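Local atomic coordinates of Apc35852 (Geobacillus stearothermophilus, PDB entry 1U9C), a protein that is of unknown function but belongs to the DJ-1/PfpI family, whose members include chaperone-like proteins and cysteine proteases. Residues L82-L95 with T110-I124. Numbering follows the deposited sequence.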
ATOM      1  N   LEU A  82      -5.725   5.166 -11.995  1.00 20.38           N
ATOM      2  CA  LEU A  82      -4.294   5.243 -12.091  1.00 20.50           C
ATOM      3  C   LEU A  82      -3.864   5.233 -13.563  1.00 21.71           C
ATOM      4  O   LEU A  82      -4.305   4.421 -14.324  1.00 21.92           O
ATOM      5  CB  LEU A  82      -3.674   4.034 -11.414  1.00 21.23           C
ATOM      6  CG  LEU A  82      -2.156   4.011 -11.303  1.00 20.72           C
ATOM      7  CD1 LEU A  82      -1.680   5.122 -10.449  1.00 22.14           C
ATOM      8  CD2 LEU A  82      -1.707   2.644 -10.880  1.00 21.71           C
ATOM      9  N   SER A  83      -2.906   6.083 -13.873  1.00 20.95           N
ATOM     10  CA  SER A  83      -2.321   6.244 -15.244  1.00 21.52           C
ATOM     11  C   SER A  83      -0.819   6.167 -15.150  1.00 21.53           C
ATOM     12  O   SER A  83      -0.215   6.487 -14.150  1.00 21.91           O
ATOM     13  CB  SER A  83      -2.711   7.628 -15.768  1.00 24.83           C
ATOM     14  OG  SER A  83      -2.057   7.985 -16.942  1.00 28.63           O
ATOM     15  N   LYS A  84      -0.185   5.837 -16.290  1.00 22.25           N
ATOM     16  CA  LYS A  84       1.277   5.993 -16.381  1.00 23.59           C
ATOM     17  C   LYS A  84       1.743   7.434 -16.192  1.00 21.17           C
ATOM     18  O   LYS A  84       2.844   7.659 -15.709  1.00 22.86           O
ATOM     19  CB  LYS A  84       1.817   5.403 -17.663  1.00 23.89           C
ATOM     20  CG  LYS A  84       1.646   3.924 -17.723  1.00 24.75           C
ATOM     21  CD  LYS A  84       2.367   3.264 -18.909  1.00 26.71           C
ATOM     22  CE  LYS A  84       2.153   1.734 -18.858  1.00 27.30           C
ATOM     23  NZ  LYS A  84       2.469   1.076 -20.151  1.00 30.15           N
ATOM     24  N   ASP A  85       0.858   8.403 -16.430  1.00 22.42           N
ATOM     25  CA  ASP A  85       1.155   9.815 -16.136  1.00 23.61           C
ATOM     26  C   ASP A  85       1.471  10.041 -14.638  1.00 23.00           C
ATOM     27  O   ASP A  85       2.179  10.943 -14.244  1.00 24.50           O
ATOM     28  CB  ASP A  85      -0.016  10.727 -16.569  1.00 24.44           C
ATOM     29  CG  ASP A  85      -0.221  10.783 -18.057  1.00 31.41           C
ATOM     30  OD1 ASP A  85       0.712  10.420 -18.794  1.00 32.97           O
ATOM     31  OD2 ASP A  85      -1.289  11.190 -18.566  1.00 36.38           O
ATOM     32  N   ASP A  86       0.872   9.216 -13.785  1.00 22.30           N
ATOM     33  CA  ASP A  86       1.119   9.294 -12.315  1.00 22.75           C
ATOM     34  C   ASP A  86       2.484   8.816 -11.882  1.00 23.30           C
ATOM     35  O   ASP A  86       2.824   8.894 -10.691  1.00 24.05           O
ATOM     36  CB  ASP A  86       0.053   8.524 -11.561  1.00 22.68           C
ATOM     37  CG  ASP A  86      -1.323   9.088 -11.784  1.00 20.04           C
ATOM     38  OD1 ASP A  86      -1.550  10.332 -11.761  1.00 24.88           O
ATOM     39  OD2 ASP A  86      -2.296   8.291 -11.944  1.00 24.01           O
ATOM     40  N   ALA A  87       3.311   8.365 -12.868  1.00 23.48           N
ATOM     41  CA  ALA A  87       4.674   7.959 -12.573  1.00 25.50           C
ATOM     42  C   ALA A  87       5.567   9.118 -12.238  1.00 25.66           C
ATOM     43  O   ALA A  87       6.619   8.901 -11.647  1.00 29.21           O
ATOM     44  CB  ALA A  87       5.276   7.216 -13.739  1.00 25.30           C
ATOM     45  N   HIS A  88       5.141  10.348 -12.558  1.00 25.22           N
ATOM     46  CA  HIS A  88       5.935  11.525 -12.317  1.00 25.16           C
ATOM     47  C   HIS A  88       5.076  12.604 -11.683  1.00 24.77           C
ATOM     48  O   HIS A  88       3.829  12.553 -11.738  1.00 25.04           O
ATOM     49  CB  HIS A  88       6.560  11.989 -13.636  1.00 26.86           C
ATOM     50  CG  HIS A  88       7.520  10.983 -14.200  1.00 29.29           C
ATOM     51  ND1 HIS A  88       7.194  10.118 -15.221  1.00 32.46           N
ATOM     52  CD2 HIS A  88       8.776  10.656 -13.814  1.00 31.98           C
ATOM     53  CE1 HIS A  88       8.236   9.339 -15.483  1.00 33.78           C
ATOM     54  NE2 HIS A  88       9.206   9.645 -14.634  1.00 34.13           N
ATOM     55  N   GLY A  89       5.737  13.514 -10.969  1.00 25.04           N
ATOM     56  CA  GLY A  89       5.083  14.639 -10.303  1.00 25.30           C
ATOM     57  C   GLY A  89       4.783  14.445  -8.825  1.00 25.83           C
ATOM     58  O   GLY A  89       4.213  15.333  -8.204  1.00 28.13           O
ATOM     59  N   PHE A  90       5.163  13.310  -8.242  1.00 23.54           N
ATOM     60  CA  PHE A  90       4.908  12.994  -6.839  1.00 23.36           C
ATOM     61  C   PHE A  90       6.184  12.674  -6.105  1.00 23.75           C
ATOM     62  O   PHE A  90       7.032  11.985  -6.635  1.00 27.10           O
ATOM     63  CB  PHE A  90       3.974  11.805  -6.741  1.00 24.05           C
ATOM     64  CG  PHE A  90       2.632  12.084  -7.290  1.00 21.74           C
ATOM     65  CD1 PHE A  90       1.693  12.766  -6.559  1.00 22.91           C
ATOM     66  CD2 PHE A  90       2.312  11.685  -8.594  1.00 23.65           C
ATOM     67  CE1 PHE A  90       0.481  13.105  -7.105  1.00 25.06           C
ATOM     68  CE2 PHE A  90       1.080  11.989  -9.141  1.00 26.96           C
ATOM     69  CZ  PHE A  90       0.163  12.693  -8.388  1.00 26.46           C
ATOM     70  N   ASP A  91       6.274  13.080  -4.851  1.00 20.69           N
ATOM     71  CA  ASP A  91       7.410  12.830  -3.978  1.00 20.66           C
ATOM     72  C   ASP A  91       7.360  11.475  -3.325  1.00 18.15           C
ATOM     73  O   ASP A  91       8.362  10.925  -2.935  1.00 20.69           O
ATOM     74  CB  ASP A  91       7.463  13.923  -2.949  1.00 20.99           C
ATOM     75  CG  ASP A  91       7.521  15.250  -3.587  1.00 22.44           C
ATOM     76  OD1 ASP A  91       8.647  15.666  -3.995  1.00 24.81           O
ATOM     77  OD2 ASP A  91       6.541  16.012  -3.738  1.00 22.99           O
ATOM     78  N   ALA A  92       6.154  10.909  -3.188  1.00 19.37           N
ATOM     79  CA  ALA A  92       5.942   9.621  -2.523  1.00 19.17           C
ATOM     80  C   ALA A  92       4.731   8.905  -3.132  1.00 20.03           C
ATOM     81  O   ALA A  92       3.761   9.598  -3.540  1.00 19.51           O
ATOM     82  CB  ALA A  92       5.747   9.735  -1.006  1.00 20.40           C
ATOM     83  N   ILE A  93       4.748   7.581  -3.094  1.00 19.45           N
ATOM     84  CA  ILE A  93       3.535   6.770  -3.404  1.00 19.61           C
ATOM     85  C   ILE A  93       3.304   5.946  -2.160  1.00 19.01           C
ATOM     86  O   ILE A  93       4.222   5.434  -1.500  1.00 20.66           O
ATOM     87  CB  ILE A  93       3.771   5.908  -4.678  1.00 19.35           C
ATOM     88  CG1 ILE A  93       2.479   5.168  -5.026  1.00 20.49           C
ATOM     89  CG2 ILE A  93       4.911   4.934  -4.545  1.00 20.07           C
ATOM     90  CD1 ILE A  93       2.612   4.434  -6.390  1.00 21.10           C
ATOM     91  N   PHE A  94       1.995   5.787  -1.847  1.00 20.10           N
ATOM     92  CA  PHE A  94       1.537   5.032  -0.691  1.00 18.45           C
ATOM     93  C   PHE A  94       0.476   4.017  -1.107  1.00 20.25           C
ATOM     94  O   PHE A  94      -0.521   4.415  -1.686  1.00 19.85           O
ATOM     95  CB  PHE A  94       0.970   6.026   0.337  1.00 20.50           C
ATOM     96  CG  PHE A  94       0.797   5.438   1.712  1.00 20.32           C
ATOM     97  CD1 PHE A  94       1.735   5.657   2.706  1.00 21.05           C
ATOM     98  CD2 PHE A  94      -0.274   4.587   2.017  1.00 20.62           C
ATOM     99  CE1 PHE A  94       1.589   5.084   3.951  1.00 20.88           C
ATOM    100  CE2 PHE A  94      -0.388   4.022   3.267  1.00 21.06           C
ATOM    101  CZ  PHE A  94       0.564   4.291   4.216  1.00 21.44           C
ATOM    102  N   LEU A  95       0.707   2.762  -0.772  1.00 18.32           N
ATOM    103  CA  LEU A  95      -0.196   1.643  -1.108  1.00 18.30           C
ATOM    104  C   LEU A  95      -0.832   1.050   0.109  1.00 18.65           C
ATOM    105  O   LEU A  95      -0.228   0.231   0.795  1.00 19.41           O
ATOM    106  CB  LEU A  95       0.606   0.537  -1.843  1.00 19.88           C
ATOM    107  CG  LEU A  95       1.332   0.953  -3.111  1.00 21.99           C
ATOM    108  CD1 LEU A  95       2.033  -0.259  -3.734  1.00 22.18           C
ATOM    109  CD2 LEU A  95       0.546   1.658  -4.043  1.00 22.72           C
ATOM    110  N   THR A 110       0.282  -1.021 -15.241  1.00 21.35           N
ATOM    111  CA  THR A 110       0.347   0.425 -14.921  1.00 20.98           C
ATOM    112  C   THR A 110       1.016   0.625 -13.582  1.00 20.03           C
ATOM    113  O   THR A 110       1.942   1.427 -13.446  1.00 20.07           O
ATOM    114  CB  THR A 110      -1.035   1.055 -14.900  1.00 20.94           C
ATOM    115  OG1 THR A 110      -1.739   0.769 -16.155  1.00 27.93           O
ATOM    116  CG2 THR A 110      -0.970   2.554 -14.737  1.00 22.56           C
ATOM    117  N   LEU A 111       0.599  -0.096 -12.566  1.00 20.29           N
ATOM    118  CA  LEU A 111       1.210   0.062 -11.249  1.00 20.14           C
ATOM    119  C   LEU A 111       2.682  -0.362 -11.275  1.00 20.06           C
ATOM    120  O   LEU A 111       3.502   0.267 -10.625  1.00 20.37           O
ATOM    121  CB  LEU A 111       0.383  -0.696 -10.180  1.00 20.77           C
ATOM    122  CG  LEU A 111       0.915  -0.617  -8.749  1.00 20.36           C
ATOM    123  CD1 LEU A 111       0.905   0.794  -8.255  1.00 21.04           C
ATOM    124  CD2 LEU A 111       0.037  -1.501  -7.831  1.00 21.82           C
ATOM    125  N   GLN A 112       3.010  -1.434 -12.002  1.00 19.92           N
ATOM    126  CA  GLN A 112       4.418  -1.856 -12.100  1.00 20.09           C
ATOM    127  C   GLN A 112       5.259  -0.750 -12.719  1.00 20.79           C
ATOM    128  O   GLN A 112       6.349  -0.455 -12.249  1.00 21.71           O
ATOM    129  CB  GLN A 112       4.550  -3.124 -12.926  1.00 20.07           C
ATOM    130  CG  GLN A 112       4.091  -4.423 -12.236  1.00 21.68           C
ATOM    131  CD  GLN A 112       4.039  -5.568 -13.216  1.00 21.14           C
ATOM    132  OE1 GLN A 112       4.543  -5.468 -14.340  1.00 24.71           O
ATOM    133  NE2 GLN A 112       3.372  -6.628 -12.811  1.00 23.58           N
ATOM    134  N   TYR A 113       4.726  -0.133 -13.753  1.00 20.95           N
ATOM    135  CA  TYR A 113       5.423   0.948 -14.422  1.00 21.40           C
ATOM    136  C   TYR A 113       5.614   2.164 -13.519  1.00 20.76           C
ATOM    137  O   TYR A 113       6.679   2.733 -13.415  1.00 21.38           O
ATOM    138  CB  TYR A 113       4.624   1.366 -15.651  1.00 23.25           C
ATOM    139  CG  TYR A 113       5.314   2.474 -16.388  1.00 24.82           C
ATOM    140  CD1 TYR A 113       6.258   2.190 -17.364  1.00 26.66           C
ATOM    141  CD2 TYR A 113       5.018   3.788 -16.136  1.00 26.01           C
ATOM    142  CE1 TYR A 113       6.905   3.210 -18.048  1.00 29.03           C
ATOM    143  CE2 TYR A 113       5.679   4.812 -16.791  1.00 26.64           C
ATOM    144  CZ  TYR A 113       6.605   4.512 -17.757  1.00 26.96           C
ATOM    145  OH  TYR A 113       7.243   5.549 -18.424  1.00 30.16           O
ATOM    146  N   VAL A 114       4.570   2.563 -12.801  1.00 19.95           N
ATOM    147  CA  VAL A 114       4.648   3.620 -11.824  1.00 19.85           C
ATOM    148  C   VAL A 114       5.659   3.314 -10.748  1.00 20.54           C
ATOM    149  O   VAL A 114       6.517   4.182 -10.479  1.00 20.52           O
ATOM    150  CB  VAL A 114       3.236   3.905 -11.261  1.00 20.80           C
ATOM    151  CG1 VAL A 114       3.345   4.855 -10.122  1.00 20.96           C
ATOM    152  CG2 VAL A 114       2.345   4.505 -12.337  1.00 19.90           C
ATOM    153  N   LEU A 115       5.654   2.145 -10.127  1.00 19.63           N
ATOM    154  CA  LEU A 115       6.569   1.831  -9.040  1.00 21.43           C
ATOM    155  C   LEU A 115       7.997   1.821  -9.600  1.00 20.61           C
ATOM    156  O   LEU A 115       8.907   2.279  -8.914  1.00 20.40           O
ATOM    157  CB  LEU A 115       6.232   0.491  -8.418  1.00 20.55           C
ATOM    158  CG  LEU A 115       4.990   0.515  -7.538  1.00 21.34           C
ATOM    159  CD1 LEU A 115       4.507  -0.857  -7.272  1.00 22.03           C
ATOM    160  CD2 LEU A 115       5.248   1.261  -6.231  1.00 22.42           C
ATOM    161  N   GLN A 116       8.186   1.315 -10.804  1.00 21.04           N
ATOM    162  CA  GLN A 116       9.533   1.352 -11.407  1.00 21.56           C
ATOM    163  C   GLN A 116      10.066   2.758 -11.498  1.00 21.45           C
ATOM    164  O   GLN A 116      11.256   3.029 -11.156  1.00 21.15           O
ATOM    165  CB  GLN A 116       9.483   0.729 -12.791  1.00 21.27           C
ATOM    166  CG  GLN A 116      10.816   0.817 -13.600  1.00 23.83           C
ATOM    167  CD  GLN A 116      10.818  -0.029 -14.822  1.00 26.25           C
ATOM    168  OE1 GLN A 116      10.883   0.470 -15.955  1.00 35.21           O
ATOM    169  NE2 GLN A 116      10.805  -1.325 -14.622  1.00 24.63           N
ATOM    170  N   GLN A 117       9.243   3.690 -11.957  1.00 20.59           N
ATOM    171  CA  GLN A 117       9.719   5.057 -12.072  1.00 21.72           C
ATOM    172  C   GLN A 117      10.003   5.693 -10.730  1.00 21.43           C
ATOM    173  O   GLN A 117      11.009   6.428 -10.550  1.00 21.19           O
ATOM    174  CB  GLN A 117       8.733   5.896 -12.859  1.00 22.36           C
ATOM    175  CG  GLN A 117       8.626   5.459 -14.251  1.00 26.07           C
ATOM    176  CD  GLN A 117       9.914   5.701 -15.046  1.00 29.14           C
ATOM    177  OE1 GLN A 117      10.398   6.818 -15.049  1.00 31.68           O
ATOM    178  NE2 GLN A 117      10.456   4.677 -15.630  1.00 32.54           N
ATOM    179  N   PHE A 118       9.115   5.495  -9.751  1.00 20.16           N
ATOM    180  CA  PHE A 118       9.407   5.979  -8.408  1.00 20.91           C
ATOM    181  C   PHE A 118      10.740   5.460  -7.896  1.00 21.29           C
ATOM    182  O   PHE A 118      11.524   6.215  -7.308  1.00 20.36           O
ATOM    183  CB  PHE A 118       8.282   5.637  -7.403  1.00 20.38           C
ATOM    184  CG  PHE A 118       7.140   6.652  -7.390  1.00 20.93           C
ATOM    185  CD1 PHE A 118       6.220   6.656  -8.415  1.00 21.47           C
ATOM    186  CD2 PHE A 118       6.955   7.494  -6.365  1.00 21.89           C
ATOM    187  CE1 PHE A 118       5.124   7.531  -8.376  1.00 22.36           C
ATOM    188  CE2 PHE A 118       5.876   8.403  -6.344  1.00 20.79           C
ATOM    189  CZ  PHE A 118       4.968   8.371  -7.351  1.00 20.37           C
ATOM    190  N   ALA A 119      11.002   4.176  -8.096  1.00 22.07           N
ATOM    191  CA  ALA A 119      12.245   3.529  -7.640  1.00 21.80           C
ATOM    192  C   ALA A 119      13.453   4.129  -8.393  1.00 21.51           C
ATOM    193  O   ALA A 119      14.442   4.612  -7.786  1.00 24.00           O
ATOM    194  CB  ALA A 119      12.157   2.030  -7.803  1.00 21.52           C
ATOM    195  N   GLU A 120      13.313   4.195  -9.705  1.00 21.44           N
ATOM    196  CA  GLU A 120      14.381   4.755 -10.544  1.00 20.82           C
ATOM    197  C   GLU A 120      14.716   6.160 -10.145  1.00 20.75           C
ATOM    198  O   GLU A 120      15.863   6.600 -10.330  1.00 20.66           O
ATOM    199  CB  GLU A 120      13.917   4.846 -12.005  1.00 21.49           C
ATOM    200  CG  GLU A 120      13.797   3.526 -12.726  1.00 23.56           C
ATOM    201  CD  GLU A 120      15.113   3.017 -13.194  0.50 20.00           C
ATOM    202  OE1 GLU A 120      15.322   1.783 -12.973  0.50 27.15           O
ATOM    203  OE2 GLU A 120      15.882   3.834 -13.815  0.50 21.78           O
ATOM    204  N   ASP A 121      13.725   6.896  -9.658  1.00 19.65           N
ATOM    205  CA  ASP A 121      13.880   8.308  -9.408  1.00 19.48           C
ATOM    206  C   ASP A 121      14.166   8.685  -7.950  1.00 19.86           C
ATOM    207  O   ASP A 121      14.198   9.864  -7.618  1.00 18.76           O
ATOM    208  CB  ASP A 121      12.647   9.087  -9.891  1.00 20.56           C
ATOM    209  CG  ASP A 121      12.433   8.938 -11.399  1.00 23.68           C
ATOM    210  OD1 ASP A 121      13.367   8.515 -12.140  1.00 25.32           O
ATOM    211  OD2 ASP A 121      11.330   9.195 -11.940  1.00 29.94           O
ATOM    212  N   GLY A 122      14.345   7.681  -7.087  1.00 18.40           N
ATOM    213  CA  GLY A 122      14.756   7.924  -5.716  1.00 19.67           C
ATOM    214  C   GLY A 122      13.646   8.475  -4.838  1.00 19.48           C
ATOM    215  O   GLY A 122      13.936   9.036  -3.835  1.00 20.47           O
ATOM    216  N   ARG A 123      12.411   8.245  -5.240  1.00 19.76           N
ATOM    217  CA  ARG A 123      11.294   8.777  -4.479  1.00 19.54           C
ATOM    218  C   ARG A 123      10.854   7.729  -3.455  1.00 19.41           C
ATOM    219  O   ARG A 123      11.307   6.589  -3.430  1.00 20.62           O
ATOM    220  CB  ARG A 123      10.236   9.204  -5.520  1.00 21.67           C
ATOM    221  CG  ARG A 123      10.748  10.592  -6.230  1.00 26.35           C
ATOM    222  CD  ARG A 123       9.889  11.079  -7.365  1.00 28.04           C
ATOM    223  NE  ARG A 123       9.712  12.539  -7.400  0.50 31.69           N
ATOM    224  CZ  ARG A 123       9.225  13.238  -8.442  0.50 32.66           C
ATOM    225  NH1 ARG A 123       8.865  12.642  -9.572  0.50 34.00           N
ATOM    226  NH2 ARG A 123       9.063  14.550  -8.337  0.50 33.74           N
ATOM    227  N   ILE A 124       9.979   8.156  -2.575  1.00 19.99           N
ATOM    228  CA  ILE A 124       9.583   7.309  -1.462  1.00 19.99           C
ATOM    229  C   ILE A 124       8.458   6.351  -1.926  1.00 21.67           C
ATOM    230  O   ILE A 124       7.515   6.769  -2.627  1.00 19.47           O
ATOM    231  CB  ILE A 124       9.106   8.195  -0.336  1.00 21.61           C
ATOM    232  CG1 ILE A 124      10.238   9.085   0.178  1.00 20.58           C
ATOM    233  CG2 ILE A 124       8.457   7.333   0.749  1.00 21.54           C
ATOM    234  CD1 ILE A 124       9.798  10.362   0.696  1.00 27.04           C
TER
HETATM  235  O   HOH W   1       8.917   9.456 -10.386  1.00 36.67           O
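F118 lies with one face of its ring against I93, whose CB sits 3.9 Å from the ring centroid and is displaced toward the rim. CZ of the same ring meets F90 CB at 3.6 Å, and its edge is directed at the carbonyl oxygen of D86. With CG1 anti to the backbone N (chi1 -176°) and the chain extended beyond it, I93 brings CD1 to V114 CG1, 3.8 Å away, while its CG2 branch lies against L115 CD2 and the F118 ring. Nearer the N-terminal end of helix 109-120, the extended side chain of K84 crosses Y113 at about a right angle, laying CD over the ring face, 4.0 Å from its centroid; its ammonium group goes on to a salt bridge with E109. A87 CB packs beside Q117 CB, and H88 NE2 gives Q117 OE1 a weak, strongly bent hydrogen bond of 3.1 Å. Past the Schellman motif at G122, R123 folds back so that one guanidinium face covers the F90 carbonyl, while NH1 donates in the guanidinium plane to a water that also bonds A87 O and D121 OD2. A leucine in place of R123 would probably leave that water without its NH1 donor and take the flat guanidinium off the F90 carbonyl. Beyond R123 the two segments meet as parallel strands at A92 and I124: I124 N bonds D91 O nearly straight, and I93 N bonds I124 O at 2.9 Å. The helix runs back across strand 92-95 at 137° and delivers the chain to the adjacent strand 124-127, a beta-alpha-beta crossover in the central sheet. Strand 7-12 flanks 92-95 on its other edge, and helix 209-221 packs on I124 and F94.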